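Local coordinates for succinoglycan biosynthesis protein (Bacillus cereus ATCC 14579, PDB 2QGM), which is of unknown substrate but, as an erythromycin esterase-like protein, probably acts as a hydrolase and may take part in succinoglycan biosynthesis, at residues L172-V183 / W255-F266. Sequence-based numbering, arbitrary orientation.
Sequences LKALDQGSFNKV and WAKATASAIEKF
Thr259 OG1, which rests against Lys182 CG, donates a hydrogen bond to Trp255 O (2.7 Å), one turn back in its own helix, and is also hydrogen-bonded to the indole NE1 of Trp115. Trp255 O takes the backbone N-H of Thr259 as well, and the two donors reach it from opposite faces of the carbonyl plane. With OG1 so engaged, Thr259 CG2, anti to the backbone N, is presented to helix 177-183 and lies 3.2 Å from Ser179 O. Beside it Val183 fits as a knob into the hole formed by Ala256, Thr259, Ala260 and Ile263; its CG2 branch goes in, against Ala256 O. The small alanines let the backbones close in, and the axes of the two short helical segments come within 8.6 Å and cross at -130°. This pair belongs to the helical part of the erythromycin esterase-like fold, where helix 177-190 follows edge strand 166-171 of the central sheet. Asp176 caps that helix: its OD1 accepts Ser179 OG at 2.7 Å, nearly along the C-O axis, and weakly Ser179 N. Farther along, Ile263 CD1 approaches Phe180 CD1 at 3.7 Å, while Tyr202 meets the same ring edge-to-face. Leu175 lies over one face of Phe266 in a CH-pi contact, its CG 4.1 Å from the ring centroid. At the edge of this ring, near its plane, Leu172 O stands 3.2 Å from Phe266 CD2. The two methyls of Leu172 divide between neighbours, CD2 meeting Ala262 and CD1 packing against Lys265 CB at 3.5 Å, with Tyr285 of helix 276-297 also touching this leucine.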
loop_
_atom_site.group_PDB
_atom_site.type_symbol
_atom_site.label_atom_id
_atom_site.label_comp_id
_atom_site.label_asym_id
_atom_site.label_seq_id
_atom_site.Cartn_x
_atom_site.Cartn_y
_atom_site.Cartn_z
ATOM N N LEU A 172 10.724 2.930 -0.813
ATOM C CA LEU A 172 12.117 3.342 -0.902
ATOM C C LEU A 172 12.384 4.154 -2.172
ATOM O O LEU A 172 13.379 3.921 -2.859
ATOM C CB LEU A 172 13.012 2.098 -0.911
ATOM C CG LEU A 172 13.054 1.213 0.340
ATOM C CD1 LEU A 172 13.861 -0.061 0.070
ATOM C CD2 LEU A 172 13.684 2.003 1.474
ATOM N N LYS A 173 11.510 5.100 -2.494
ATOM C CA LYS A 173 11.725 5.903 -3.693
ATOM C C LYS A 173 12.654 7.080 -3.407
ATOM O O LYS A 173 13.048 7.808 -4.317
ATOM C CB LYS A 173 10.391 6.390 -4.251
ATOM C CG LYS A 173 9.473 5.248 -4.645
ATOM C CD LYS A 173 8.251 5.733 -5.386
ATOM C CE LYS A 173 7.418 6.651 -4.521
ATOM N NZ LYS A 173 6.140 7.004 -5.199
ATOM N N ALA A 174 13.021 7.229 -2.136
ATOM C CA ALA A 174 13.915 8.288 -1.687
ATOM C C ALA A 174 14.274 8.082 -0.215
ATOM O O ALA A 174 13.526 7.448 0.534
ATOM C CB ALA A 174 13.250 9.651 -1.860
ATOM N N LEU A 175 15.432 8.597 0.189
ATOM C CA LEU A 175 15.848 8.515 1.585
ATOM C C LEU A 175 16.103 9.949 2.010
ATOM O O LEU A 175 17.029 10.592 1.519
ATOM C CB LEU A 175 17.126 7.692 1.738
ATOM C CG LEU A 175 17.038 6.197 1.428
ATOM C CD1 LEU A 175 18.439 5.602 1.459
ATOM C CD2 LEU A 175 16.132 5.516 2.437
ATOM N N ASP A 176 15.262 10.453 2.905
ATOM C CA ASP A 176 15.379 11.819 3.390
ATOM C C ASP A 176 16.460 11.941 4.458
ATOM O O ASP A 176 16.931 10.942 5.000
ATOM C CB ASP A 176 14.040 12.273 3.968
ATOM C CG ASP A 176 13.719 11.592 5.282
ATOM O OD1 ASP A 176 13.856 10.356 5.354
ATOM O OD2 ASP A 176 13.331 12.297 6.237
ATOM N N GLN A 177 16.853 13.176 4.754
ATOM C CA GLN A 177 17.876 13.439 5.761
ATOM C C GLN A 177 17.405 12.919 7.121
ATOM O O GLN A 177 18.210 12.482 7.945
ATOM C CB GLN A 177 18.153 14.944 5.832
ATOM C CG GLN A 177 19.294 15.347 6.748
ATOM C CD GLN A 177 20.610 14.691 6.375
ATOM O OE1 GLN A 177 20.980 14.639 5.202
ATOM N NE2 GLN A 177 21.322 14.178 7.375
ATOM N N GLY A 178 16.098 12.973 7.342
ATOM C CA GLY A 178 15.539 12.495 8.594
ATOM C C GLY A 178 15.891 11.036 8.848
ATOM O O GLY A 178 16.092 10.636 9.993
ATOM N N SER A 179 15.968 10.239 7.785
ATOM C CA SER A 179 16.308 8.822 7.920
ATOM C C SER A 179 17.748 8.637 8.389
ATOM O O SER A 179 18.013 7.884 9.316
ATOM C CB SER A 179 16.094 8.081 6.593
ATOM O OG SER A 179 14.713 8.014 6.261
ATOM N N PHE A 180 18.681 9.318 7.739
ATOM C CA PHE A 180 20.078 9.210 8.132
ATOM C C PHE A 180 20.272 9.701 9.562
ATOM O O PHE A 180 21.036 9.116 10.335
ATOM C CB PHE A 180 20.943 10.012 7.168
ATOM C CG PHE A 180 21.032 9.399 5.807
ATOM C CD1 PHE A 180 21.879 8.316 5.569
ATOM C CD2 PHE A 180 20.246 9.880 4.762
ATOM C CE1 PHE A 180 21.939 7.724 4.313
ATOM C CE2 PHE A 180 20.299 9.291 3.502
ATOM C CZ PHE A 180 21.148 8.209 3.273
ATOM N N ASN A 181 19.574 10.777 9.912
ATOM C CA ASN A 181 19.651 11.344 11.255
ATOM C C ASN A 181 19.033 10.418 12.299
ATOM O O ASN A 181 19.478 10.381 13.443
ATOM C CB ASN A 181 18.965 12.712 11.285
ATOM C CG ASN A 181 19.894 13.840 10.878
ATOM O OD1 ASN A 181 20.722 13.683 9.986
ATOM N ND2 ASN A 181 19.754 14.989 11.534
ATOM N N LYS A 182 18.012 9.666 11.909
ATOM C CA LYS A 182 17.380 8.742 12.837
ATOM C C LYS A 182 18.457 7.778 13.341
ATOM O O LYS A 182 18.562 7.505 14.543
ATOM C CB LYS A 182 16.276 7.952 12.134
ATOM C CG LYS A 182 15.387 7.172 13.083
ATOM C CD LYS A 182 14.447 8.121 13.811
ATOM C CE LYS A 182 13.513 7.378 14.748
ATOM N NZ LYS A 182 12.598 8.320 15.456
ATOM N N VAL A 183 19.265 7.282 12.406
ATOM C CA VAL A 183 20.347 6.342 12.711
ATOM C C VAL A 183 21.484 7.033 13.450
ATOM O O VAL A 183 21.907 6.585 14.513
ATOM C CB VAL A 183 20.958 5.715 11.427
ATOM C CG1 VAL A 183 22.058 4.728 11.814
ATOM C CG2 VAL A 183 19.883 5.015 10.607
ATOM N N TRP A 255 13.793 1.371 15.704
ATOM C CA TRP A 255 13.644 2.187 14.508
ATOM C C TRP A 255 14.968 2.590 13.876
ATOM O O TRP A 255 15.034 2.797 12.671
ATOM C CB TRP A 255 12.794 3.426 14.804
ATOM C CG TRP A 255 11.333 3.120 14.942
ATOM C CD1 TRP A 255 10.616 3.042 16.107
ATOM C CD2 TRP A 255 10.408 2.812 13.884
ATOM N NE1 TRP A 255 9.308 2.703 15.835
ATOM C CE2 TRP A 255 9.155 2.560 14.481
ATOM C CE3 TRP A 255 10.521 2.730 12.491
ATOM C CZ2 TRP A 255 8.020 2.225 13.737
ATOM C CZ3 TRP A 255 9.390 2.394 11.740
ATOM C CH2 TRP A 255 8.152 2.148 12.370
ATOM N N ALA A 256 16.023 2.699 14.678
ATOM C CA ALA A 256 17.333 3.054 14.133
ATOM C C ALA A 256 17.846 1.877 13.304
ATOM O O ALA A 256 18.336 2.057 12.184
ATOM C CB ALA A 256 18.306 3.371 15.257
ATOM N N LYS A 257 17.739 0.671 13.858
ATOM C CA LYS A 257 18.176 -0.527 13.149
ATOM C C LYS A 257 17.378 -0.689 11.853
ATOM O O LYS A 257 17.940 -0.970 10.791
ATOM C CB LYS A 257 17.975 -1.770 14.027
ATOM C CG LYS A 257 18.253 -3.093 13.315
ATOM C CD LYS A 257 18.004 -4.299 14.233
ATOM C CE LYS A 257 18.381 -5.601 13.527
ATOM N NZ LYS A 257 18.212 -6.811 14.390
ATOM N N ALA A 258 16.065 -0.500 11.946
ATOM C CA ALA A 258 15.181 -0.643 10.790
ATOM C C ALA A 258 15.511 0.358 9.698
ATOM O O ALA A 258 15.479 0.021 8.514
ATOM C CB ALA A 258 13.728 -0.481 11.218
ATOM N N THR A 259 15.815 1.589 10.098
ATOM C CA THR A 259 16.165 2.630 9.143
ATOM C C THR A 259 17.497 2.305 8.472
ATOM O O THR A 259 17.642 2.470 7.262
ATOM C CB THR A 259 16.258 3.997 9.834
ATOM O OG1 THR A 259 15.005 4.288 10.463
ATOM C CG2 THR A 259 16.575 5.088 8.820
ATOM N N ALA A 260 18.475 1.848 9.249
ATOM C CA ALA A 260 19.774 1.500 8.669
ATOM C C ALA A 260 19.573 0.401 7.627
ATOM O O ALA A 260 20.242 0.377 6.588
ATOM C CB ALA A 260 20.733 1.024 9.751
ATOM N N SER A 261 18.645 -0.507 7.913
ATOM C CA SER A 261 18.331 -1.584 6.990
ATOM C C SER A 261 17.626 -1.038 5.751
ATOM O O SER A 261 17.823 -1.550 4.654
ATOM C CB SER A 261 17.451 -2.647 7.673
ATOM O OG SER A 261 18.215 -3.501 8.504
ATOM N N ALA A 262 16.805 -0.001 5.916
ATOM C CA ALA A 262 16.099 0.578 4.775
ATOM C C ALA A 262 17.102 1.260 3.850
ATOM O O ALA A 262 16.942 1.275 2.628
ATOM C CB ALA A 262 15.051 1.575 5.255
ATOM N N ILE A 263 18.143 1.822 4.444
ATOM C CA ILE A 263 19.180 2.484 3.676
ATOM C C ILE A 263 19.966 1.424 2.896
ATOM O O ILE A 263 20.316 1.633 1.733
ATOM C CB ILE A 263 20.091 3.297 4.609
ATOM C CG1 ILE A 263 19.285 4.479 5.168
ATOM C CG2 ILE A 263 21.335 3.773 3.865
ATOM C CD1 ILE A 263 19.937 5.228 6.315
ATOM N N GLU A 264 20.228 0.279 3.526
ATOM C CA GLU A 264 20.937 -0.800 2.840
ATOM C C GLU A 264 20.065 -1.288 1.684
ATOM O O GLU A 264 20.544 -1.462 0.563
ATOM C CB GLU A 264 21.218 -1.972 3.782
ATOM C CG GLU A 264 22.020 -3.096 3.123
ATOM C CD GLU A 264 22.188 -4.309 4.020
ATOM O OE1 GLU A 264 22.435 -4.116 5.225
ATOM O OE2 GLU A 264 22.085 -5.450 3.523
ATOM N N LYS A 265 18.779 -1.507 1.957
ATOM C CA LYS A 265 17.850 -1.963 0.925
ATOM C C LYS A 265 17.856 -1.019 -0.275
ATOM O O LYS A 265 17.913 -1.459 -1.416
ATOM C CB LYS A 265 16.420 -2.054 1.485
ATOM C CG LYS A 265 16.194 -3.176 2.487
ATOM C CD LYS A 265 14.732 -3.219 2.925
ATOM C CE LYS A 265 14.444 -4.373 3.878
ATOM N NZ LYS A 265 15.193 -4.273 5.152
ATOM N N PHE A 266 17.800 0.282 -0.013
ATOM C CA PHE A 266 17.797 1.270 -1.084
ATOM C C PHE A 266 19.036 1.154 -1.989
ATOM O O PHE A 266 18.920 1.149 -3.214
ATOM C CB PHE A 266 17.685 2.679 -0.473
ATOM C CG PHE A 266 17.629 3.789 -1.489
ATOM C CD1 PHE A 266 18.797 4.379 -1.969
ATOM C CD2 PHE A 266 16.401 4.267 -1.949
ATOM C CE1 PHE A 266 18.741 5.435 -2.891
ATOM C CE2 PHE A 266 16.338 5.314 -2.865
ATOM C CZ PHE A 266 17.511 5.901 -3.336
#